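Local atomic coordinates of putative transcriptional regulator (Clostridium difficile, PDB entry 3QI7), a protein that is of unknown function but, as a putative lipoprotein with a periplasmic-binding-protein-like fold, may have a ligand-binding role, perhaps for a sugar. Residues 302-307 with 345-350; 307-312 with 362-367; 339-344 with 349-354. All coordinates share one frame; numbering follows the deposited sequence.

Contact 1 (302-307 with 345-350); sequences YPMPMD and FGIGSE
P303 and I347 meet at one end of this contact, and M304 and F345 form a Met-aromatic pair at the other. Together they pack the loop leading into helix 306-324 against the end of helix 334-345 and the turn that follows it in a periplasmic-binding-protein-like fold. The P303 ring presents CB and CG to the same methyl, with CB 3.8 Å from I347 CG2 and CG equally close. A proline suits this apolar spot because its closed ring is already rigid, so packing costs little entropy. I347 answers with a branched chain. CG1 sits between the backbone N and the carbonyl carbon (chi1 73°), which places CG2 beside the N and facing the proline, while I347 CD1 extends to 4.4 Å from M304 CG.

M304 is a selenomethionine modelled in two conformers, so its details are less certain than those of the proline pair. In the conformer described, M304 SE lies 3.7 Å from F345 CD2 and approaches the ring obliquely, 60° off its normal. The chain bends at its last torsion, and the two side chains cross at about a right angle. Beyond this first shell, F345 also meets the ring of F309, with the planes inclined at about 55°, and I347 touches L366 and T341. The same turn is thus tied to both a helix and the sheet.

Backbone shape sets these positions. G346 leaves helix 334-345 with a positive phi, which glycine adopts easily, so the chain turns and brings I347 round to the loop. P305 is the N-cap of helix 306-324. Just before it, M304 O lies in the plane of the Y302 ring at its edge, 3.9 Å from Y302 CD2.

Contact 2 (307-312 with 362-367); sequences DAFLPS and QSVILS
L366 and F309 form a CH-pi contact: methyl CD2 of the leucine stands over the middle of the phenyl face, 3.9 Å from the ring centroid and only 12° off the normal. Leucine fits because its forked end sets one methyl over the centre of the ring while the other, CD1, comes within 4.2 Å of F309 CG. The aromatic ring reaches the strand because F309 CG is anti to the backbone N (chi1 180°), which swings the ring out from the helix.

The remaining contacts are apolar. V364 sends its two methyls to different partners. CG1 makes an aliphatic contact 3.7 Å from L310 CD2, the two side chains sliding past each other in opposite directions. CG2 approaches F309 CE2 obliquely at 4.2 Å. A valine on a strand can divide its branches in this way, and L310 meets it only with the end of its longer chain. All four residues are buried, so the joint is held by shape and the exclusion of water.

The backbones themselves stand well apart, the axes of helix 307-312 and strand 362-366 approaching no closer than 10.9 Å, with 130° between their directions. P311 has no N-H to give to the preceding turn, and the helix kinks there; bonding resumes from S312 N to A308 O.

This is a helix packed on a sheet. Strand 361-370 lies between strand 134-137, parallel to it, and strand 349-353, antiparallel. Farther round helix 306-324, A308 and S312 touch helix 26-42, while F309 also meets T341 of helix 334-345.

Contact 3 (339-344 with 349-354); sequences AFTELR and SEFTPL
The F351 ring takes T341 at its edge, near the ring plane: OG1 lies 3.6 Å from F351 CE1 and 3.7 Å from CZ. The other flat group, the F340 ring, has R344 CG against one face, offset toward the rim, one helical turn on within the same helix. The motif is a helix-turn-strand unit, in which helix 334-345 is followed directly by strand 349-353 and the strand packs beside the helix that led to it.

An oxygen beside aromatic C-H groups is a favourable placing, since the ring edge is slightly positive. T341 OG1 has its stronger partner in its own helix, where it hydrogen-bonds to L337 O. That bond suits its place beside the backbone N (chi1 -62°) and satisfies a hydroxyl that would otherwise be costly in the interior.

Threonine's other branch serves the strand's first residue. Its CG2, anti to the backbone N, and its CB each lie 3.8 Å from S349 OG, a van der Waals contact. A small serine lets helix and strand come close here, where T341 and S349 have the nearest CA atoms, 7.2 Å apart. F351 fills the deeper position and also touches L313 and V364. Its backbone is tied to the same helix, F351 N making a hydrogen bond to OE2 of E338.

How the contacts relate
The three contacts form one cluster in the lobe built on the mixed sheet: the centres of contacts 1 and 2 are 6 Å apart, and contact 3 lies 9 Å from each. Along the chain, 302-307 runs straight into 307-312, helix 334-345 follows, and strands 349-353 and 361-370 come last. Contacts 1 and 2 share D307 and helix 306-324, and their segments alternate along the chain, whereas contacts 1 and 3 end on the same strand, sharing S349 and E350. Antiparallel backbone bonding between the two strands, with E350 N 3.0 Å from I365 O, joins all three. The contacts thus hold helices 306-324 and 334-345 against strands 349-353 and 361-370 of the sheet.

Contact 1 (302-307 with 345-350)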
loop_
_atom_site.group_PDB
_atom_site.type_symbol
_atom_site.label_atom_id
_atom_site.label_comp_id
_atom_site.label_asym_id
_atom_site.label_seq_id
_atom_site.Cartn_x
_atom_site.Cartn_y
_atom_site.Cartn_z
ATOM N N TYR A 302 -0.056 -9.390 3.347
ATOM C CA TYR A 302 -0.480 -8.586 4.492
ATOM C C TYR A 302 -1.974 -8.834 4.762
ATOM O O TYR A 302 -2.680 -9.371 3.908
ATOM C CB TYR A 302 -0.293 -7.096 4.216
ATOM C CG TYR A 302 1.081 -6.595 3.853
ATOM C CD1 TYR A 302 2.242 -7.197 4.366
ATOM C CD2 TYR A 302 1.223 -5.462 3.058
ATOM C CE1 TYR A 302 3.501 -6.690 4.077
ATOM C CE2 TYR A 302 2.474 -4.941 2.734
ATOM C CZ TYR A 302 3.618 -5.553 3.246
ATOM O OH TYR A 302 4.864 -5.037 2.933
ATOM N N PRO A 303 -2.487 -8.432 5.944
ATOM C CA PRO A 303 -3.923 -8.499 6.185
ATOM C C PRO A 303 -4.761 -7.659 5.210
ATOM O O PRO A 303 -5.947 -7.951 5.002
ATOM C CB PRO A 303 -4.064 -7.909 7.613
ATOM C CG PRO A 303 -2.813 -8.171 8.227
ATOM C CD PRO A 303 -1.788 -7.979 7.150
HETATM N N MSE A 304 -4.165 -6.602 4.662
HETATM C CA MSE A 304 -4.845 -5.742 3.684
HETATM C C MSE A 304 -3.829 -5.048 2.781
HETATM O O MSE A 304 -2.673 -4.924 3.156
HETATM C CB MSE A 304 -5.771 -4.709 4.374
HETATM C CG MSE A 304 -5.193 -3.902 5.521
HETATM SE SE MSE A 304 -6.542 -2.915 6.591
HETATM C CE MSE A 304 -7.522 -1.957 5.226
ATOM N N PRO A 305 -4.260 -4.586 1.597
ATOM C CA PRO A 305 -3.283 -3.922 0.754
ATOM C C PRO A 305 -2.889 -2.589 1.323
ATOM O O PRO A 305 -3.687 -1.974 1.995
ATOM C CB PRO A 305 -4.014 -3.692 -0.555
ATOM C CG PRO A 305 -5.449 -4.251 -0.363
ATOM C CD PRO A 305 -5.637 -4.520 1.059
HETATM N N MSE A 306 -1.691 -2.150 1.030
HETATM C CA MSE A 306 -1.251 -0.834 1.498
HETATM C C MSE A 306 -2.112 0.320 0.863
HETATM O O MSE A 306 -2.365 1.365 1.502
HETATM C CB MSE A 306 0.232 -0.648 1.171
HETATM C CG MSE A 306 1.183 -1.359 2.115
HETATM SE SE MSE A 306 1.006 -0.580 3.937
HETATM C CE MSE A 306 1.703 1.111 3.702
ATOM N N ASP A 307 -2.559 0.126 -0.378
ATOM C CA ASP A 307 -3.443 1.089 -1.048
ATOM C C ASP A 307 -4.758 1.317 -0.301
ATOM O O ASP A 307 -5.390 2.367 -0.466
ATOM C CB ASP A 307 -3.792 0.634 -2.487
ATOM C CG ASP A 307 -2.651 0.874 -3.491
ATOM O OD1 ASP A 307 -1.612 1.427 -3.098
ATOM O OD2 ASP A 307 -2.809 0.502 -4.678
ATOM N N PHE A 345 -7.641 -1.462 13.699
ATOM C CA PHE A 345 -7.594 -2.549 12.704
ATOM C C PHE A 345 -7.391 -3.951 13.293
ATOM O O PHE A 345 -7.641 -4.958 12.615
ATOM C CB PHE A 345 -6.477 -2.300 11.695
ATOM C CG PHE A 345 -6.613 -1.024 10.926
ATOM C CD1 PHE A 345 -6.111 0.164 11.429
ATOM C CD2 PHE A 345 -7.255 -1.007 9.707
ATOM C CE1 PHE A 345 -6.215 1.322 10.715
ATOM C CE2 PHE A 345 -7.389 0.153 8.997
ATOM C CZ PHE A 345 -6.865 1.339 9.512
ATOM N N GLY A 346 -6.916 -4.042 14.524
ATOM C CA GLY A 346 -6.562 -5.349 15.121
ATOM C C GLY A 346 -5.460 -6.109 14.393
ATOM O O GLY A 346 -5.453 -7.354 14.361
ATOM N N ILE A 347 -4.529 -5.369 13.807
ATOM C CA ILE A 347 -3.361 -5.940 13.167
ATOM C C ILE A 347 -2.044 -5.331 13.712
ATOM O O ILE A 347 -1.988 -4.181 14.205
ATOM C CB ILE A 347 -3.424 -5.824 11.613
ATOM C CG1 ILE A 347 -3.197 -4.385 11.128
ATOM C CG2 ILE A 347 -4.754 -6.431 11.055
ATOM C CD1 ILE A 347 -3.435 -4.206 9.567
ATOM N N GLY A 348 -0.975 -6.117 13.586
ATOM C CA GLY A 348 0.352 -5.645 13.981
ATOM C C GLY A 348 1.004 -4.911 12.832
ATOM O O GLY A 348 0.689 -5.116 11.633
ATOM N N SER A 349 1.945 -4.058 13.190
ATOM C CA SER A 349 2.614 -3.211 12.237
ATOM C C SER A 349 3.935 -2.729 12.827
ATOM O O SER A 349 4.148 -2.827 14.011
ATOM C CB SER A 349 1.722 -1.967 11.950
ATOM O OG SER A 349 1.531 -1.155 13.114
ATOM N N GLU A 350 4.799 -2.187 11.989
ATOM C CA GLU A 350 5.991 -1.497 12.484
ATOM C C GLU A 350 6.181 -0.213 11.704
ATOM O O GLU A 350 6.205 -0.215 10.466
ATOM C CB GLU A 350 7.248 -2.382 12.380
ATOM C CG GLU A 350 8.532 -1.774 13.027
ATOM C CD GLU A 350 9.799 -2.588 12.709
ATOM O OE1 GLU A 350 9.680 -3.809 12.491
ATOM O OE2 GLU A 350 10.910 -2.024 12.658
#

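Contact 2 (307-312 with 362-367)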
loop_
_atom_site.group_PDB
_atom_site.type_symbol
_atom_site.label_atom_id
_atom_site.label_comp_id
_atom_site.label_asym_id
_atom_site.label_seq_id
_atom_site.Cartn_x
_atom_site.Cartn_y
_atom_site.Cartn_z
ATOM N N ASP A 307 -2.559 0.126 -0.378
ATOM C CA ASP A 307 -3.443 1.089 -1.048
ATOM C C ASP A 307 -4.758 1.317 -0.301
ATOM O O ASP A 307 -5.390 2.367 -0.466
ATOM C CB ASP A 307 -3.792 0.634 -2.487
ATOM C CG ASP A 307 -2.651 0.874 -3.491
ATOM O OD1 ASP A 307 -1.612 1.427 -3.098
ATOM O OD2 ASP A 307 -2.809 0.502 -4.678
ATOM N N ALA A 308 -5.190 0.333 0.480
ATOM C CA ALA A 308 -6.346 0.486 1.370
ATOM C C ALA A 308 -5.984 0.916 2.798
ATOM O O ALA A 308 -6.638 1.772 3.392
ATOM C CB ALA A 308 -7.198 -0.814 1.391
ATOM N N PHE A 309 -4.920 0.342 3.340
ATOM C CA PHE A 309 -4.505 0.674 4.692
ATOM C C PHE A 309 -4.104 2.132 4.909
ATOM O O PHE A 309 -4.563 2.741 5.877
ATOM C CB PHE A 309 -3.387 -0.286 5.176
ATOM C CG PHE A 309 -2.919 0.004 6.554
ATOM C CD1 PHE A 309 -3.685 -0.357 7.651
ATOM C CD2 PHE A 309 -1.728 0.726 6.761
ATOM C CE1 PHE A 309 -3.245 -0.070 8.961
ATOM C CE2 PHE A 309 -1.274 1.013 8.044
ATOM C CZ PHE A 309 -2.047 0.644 9.148
ATOM N N LEU A 310 -3.243 2.692 4.060
ATOM C CA LEU A 310 -2.728 4.036 4.317
ATOM C C LEU A 310 -3.864 5.068 4.384
ATOM O O LEU A 310 -3.952 5.822 5.364
ATOM C CB LEU A 310 -1.646 4.466 3.310
ATOM C CG LEU A 310 -0.318 3.712 3.436
ATOM C CD1 LEU A 310 0.530 3.884 2.157
ATOM C CD2 LEU A 310 0.452 4.121 4.740
ATOM N N PRO A 311 -4.726 5.118 3.358
ATOM C CA PRO A 311 -5.822 6.102 3.449
ATOM C C PRO A 311 -6.804 5.828 4.616
ATOM O O PRO A 311 -7.250 6.768 5.260
ATOM C CB PRO A 311 -6.508 6.006 2.069
ATOM C CG PRO A 311 -6.144 4.684 1.573
ATOM C CD PRO A 311 -4.756 4.407 2.072
ATOM N N SER A 312 -7.115 4.570 4.906
ATOM C CA SER A 312 -8.002 4.278 6.040
ATOM C C SER A 312 -7.372 4.669 7.378
ATOM O O SER A 312 -8.061 5.204 8.244
ATOM C CB SER A 312 -8.418 2.812 6.066
ATOM O OG SER A 312 -9.474 2.634 6.988
ATOM N N GLN A 362 6.521 8.786 8.542
ATOM C CA GLN A 362 6.646 7.467 9.147
ATOM C C GLN A 362 6.338 6.434 8.093
ATOM O O GLN A 362 5.314 6.549 7.426
ATOM C CB GLN A 362 5.665 7.322 10.315
ATOM C CG GLN A 362 6.045 8.190 11.562
ATOM C CD GLN A 362 7.126 7.596 12.444
ATOM O OE1 GLN A 362 7.341 6.381 12.443
ATOM N NE2 GLN A 362 7.775 8.450 13.269
ATOM N N SER A 363 7.254 5.489 7.871
ATOM C CA SER A 363 6.991 4.434 6.911
ATOM C C SER A 363 6.482 3.253 7.692
ATOM O O SER A 363 6.794 3.122 8.874
ATOM C CB SER A 363 8.212 4.099 6.067
ATOM O OG SER A 363 9.235 3.552 6.846
ATOM N N VAL A 364 5.713 2.390 7.035
ATOM C CA VAL A 364 5.061 1.283 7.727
ATOM C C VAL A 364 5.222 -0.012 6.955
ATOM O O VAL A 364 5.234 0.001 5.734
ATOM C CB VAL A 364 3.534 1.587 7.998
ATOM C CG1 VAL A 364 2.824 2.048 6.765
ATOM C CG2 VAL A 364 2.792 0.386 8.596
ATOM N N ILE A 365 5.371 -1.113 7.685
ATOM C CA ILE A 365 5.314 -2.460 7.130
ATOM C C ILE A 365 4.290 -3.158 7.987
ATOM O O ILE A 365 4.368 -3.068 9.199
ATOM C CB ILE A 365 6.669 -3.254 7.262
ATOM C CG1 ILE A 365 7.810 -2.565 6.488
ATOM C CG2 ILE A 365 6.492 -4.739 6.793
ATOM C CD1 ILE A 365 7.623 -2.477 4.987
ATOM N N LEU A 366 3.330 -3.831 7.379
ATOM C CA LEU A 366 2.323 -4.573 8.169
ATOM C C LEU A 366 2.841 -5.955 8.543
ATOM O O LEU A 366 3.734 -6.476 7.884
ATOM C CB LEU A 366 1.024 -4.725 7.361
ATOM C CG LEU A 366 0.381 -3.390 7.026
ATOM C CD1 LEU A 366 -0.881 -3.614 6.152
ATOM C CD2 LEU A 366 0.036 -2.639 8.322
ATOM N N SER A 367 2.268 -6.533 9.593
ATOM C CA SER A 367 2.566 -7.893 9.990
ATOM C C SER A 367 2.231 -8.848 8.884
ATOM O O SER A 367 1.353 -8.613 8.072
ATOM C CB SER A 367 1.812 -8.318 11.246
ATOM O OG SER A 367 2.433 -7.776 12.390
#

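Contact 3 (339-344 with 349-354)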
loop_
_atom_site.group_PDB
_atom_site.type_symbol
_atom_site.label_atom_id
_atom_site.label_comp_id
_atom_site.label_asym_id
_atom_site.label_seq_id
_atom_site.Cartn_x
_atom_site.Cartn_y
_atom_site.Cartn_z
ATOM N N ALA A 339 0.114 1.223 18.298
ATOM C CA ALA A 339 -1.015 0.968 19.198
ATOM C C ALA A 339 -2.341 1.370 18.538
ATOM O O ALA A 339 -3.340 0.651 18.658
ATOM C CB ALA A 339 -0.810 1.691 20.564
ATOM N N PHE A 340 -2.351 2.526 17.859
ATOM C CA PHE A 340 -3.550 3.029 17.162
ATOM C C PHE A 340 -3.956 2.059 16.053
ATOM O O PHE A 340 -5.149 1.780 15.884
ATOM C CB PHE A 340 -3.288 4.418 16.606
ATOM C CG PHE A 340 -4.523 5.167 16.150
ATOM C CD1 PHE A 340 -5.431 5.658 17.062
ATOM C CD2 PHE A 340 -4.761 5.385 14.786
ATOM C CE1 PHE A 340 -6.578 6.363 16.637
ATOM C CE2 PHE A 340 -5.916 6.089 14.352
ATOM C CZ PHE A 340 -6.793 6.590 15.273
ATOM N N THR A 341 -2.974 1.468 15.362
ATOM C CA THR A 341 -3.262 0.445 14.355
ATOM C C THR A 341 -3.891 -0.805 14.992
ATOM O O THR A 341 -4.825 -1.352 14.446
ATOM C CB THR A 341 -1.999 0.111 13.543
ATOM O OG1 THR A 341 -1.577 1.298 12.859
ATOM C CG2 THR A 341 -2.228 -1.021 12.519
ATOM N N GLU A 342 -3.393 -1.252 16.138
ATOM C CA GLU A 342 -4.052 -2.360 16.851
ATOM C C GLU A 342 -5.481 -1.998 17.221
ATOM O O GLU A 342 -6.430 -2.767 16.973
ATOM C CB GLU A 342 -3.292 -2.738 18.109
ATOM C CG GLU A 342 -1.910 -3.288 17.886
ATOM C CD GLU A 342 -1.881 -4.740 17.512
ATOM O OE1 GLU A 342 -2.974 -5.384 17.419
ATOM O OE2 GLU A 342 -0.730 -5.223 17.323
ATOM N N LEU A 343 -5.645 -0.808 17.780
ATOM C CA LEU A 343 -6.978 -0.309 18.194
ATOM C C LEU A 343 -7.970 -0.298 17.037
ATOM O O LEU A 343 -9.097 -0.782 17.176
ATOM C CB LEU A 343 -6.860 1.123 18.731
ATOM C CG LEU A 343 -8.104 1.819 19.285
ATOM C CD1 LEU A 343 -8.660 0.980 20.447
ATOM C CD2 LEU A 343 -7.798 3.266 19.755
ATOM N N ARG A 344 -7.565 0.240 15.892
ATOM C CA ARG A 344 -8.539 0.520 14.830
ATOM C C ARG A 344 -8.663 -0.618 13.816
ATOM O O ARG A 344 -9.655 -0.683 13.141
ATOM C CB ARG A 344 -8.218 1.836 14.116
ATOM C CG ARG A 344 -8.473 3.108 14.953
ATOM C CD ARG A 344 -9.978 3.544 14.893
ATOM N NE ARG A 344 -10.184 4.736 15.703
ATOM C CZ ARG A 344 -10.592 4.761 16.969
ATOM N NH1 ARG A 344 -10.914 3.643 17.618
ATOM N NH2 ARG A 344 -10.673 5.926 17.598
ATOM N N SER A 349 1.945 -4.058 13.190
ATOM C CA SER A 349 2.614 -3.211 12.237
ATOM C C SER A 349 3.935 -2.729 12.827
ATOM O O SER A 349 4.148 -2.827 14.011
ATOM C CB SER A 349 1.722 -1.967 11.950
ATOM O OG SER A 349 1.531 -1.155 13.114
ATOM N N GLU A 350 4.799 -2.187 11.989
ATOM C CA GLU A 350 5.991 -1.497 12.484
ATOM C C GLU A 350 6.181 -0.213 11.704
ATOM O O GLU A 350 6.205 -0.215 10.466
ATOM C CB GLU A 350 7.248 -2.382 12.380
ATOM C CG GLU A 350 8.532 -1.774 13.027
ATOM C CD GLU A 350 9.799 -2.588 12.709
ATOM O OE1 GLU A 350 9.680 -3.809 12.491
ATOM O OE2 GLU A 350 10.910 -2.024 12.658
ATOM N N PHE A 351 6.318 0.893 12.451
ATOM C CA PHE A 351 6.472 2.232 11.899
ATOM C C PHE A 351 7.882 2.751 12.175
ATOM O O PHE A 351 8.410 2.587 13.279
ATOM C CB PHE A 351 5.457 3.213 12.529
ATOM C CG PHE A 351 4.036 3.055 12.029
ATOM C CD1 PHE A 351 3.223 2.013 12.499
ATOM C CD2 PHE A 351 3.486 3.959 11.152
ATOM C CE1 PHE A 351 1.913 1.868 12.051
ATOM C CE2 PHE A 351 2.172 3.806 10.695
ATOM C CZ PHE A 351 1.394 2.772 11.150
ATOM N N THR A 352 8.484 3.375 11.173
ATOM C CA THR A 352 9.863 3.845 11.252
ATOM C C THR A 352 9.967 5.293 10.782
ATOM O O THR A 352 9.524 5.599 9.681
ATOM C CB THR A 352 10.744 2.964 10.331
ATOM O OG1 THR A 352 10.584 1.591 10.696
ATOM C CG2 THR A 352 12.225 3.367 10.431
ATOM N N PRO A 353 10.562 6.207 11.585
ATOM C CA PRO A 353 10.652 7.563 11.051
ATOM C C PRO A 353 11.634 7.680 9.869
ATOM O O PRO A 353 12.602 6.919 9.782
ATOM C CB PRO A 353 11.146 8.399 12.266
ATOM C CG PRO A 353 11.889 7.419 13.116
ATOM C CD PRO A 353 11.045 6.140 12.974
ATOM N N LEU A 354 11.406 8.645 8.985
ATOM C CA LEU A 354 12.334 8.911 7.855
ATOM C C LEU A 354 13.767 9.169 8.314
ATOM O O LEU A 354 14.692 8.587 7.785
ATOM C CB LEU A 354 11.844 10.098 7.022
ATOM C CG LEU A 354 12.605 10.416 5.720
ATOM C CD1 LEU A 354 12.563 9.205 4.740
ATOM C CD2 LEU A 354 12.010 11.656 5.092
HETATM O O HOH W 1 2.062 -3.590 16.667
#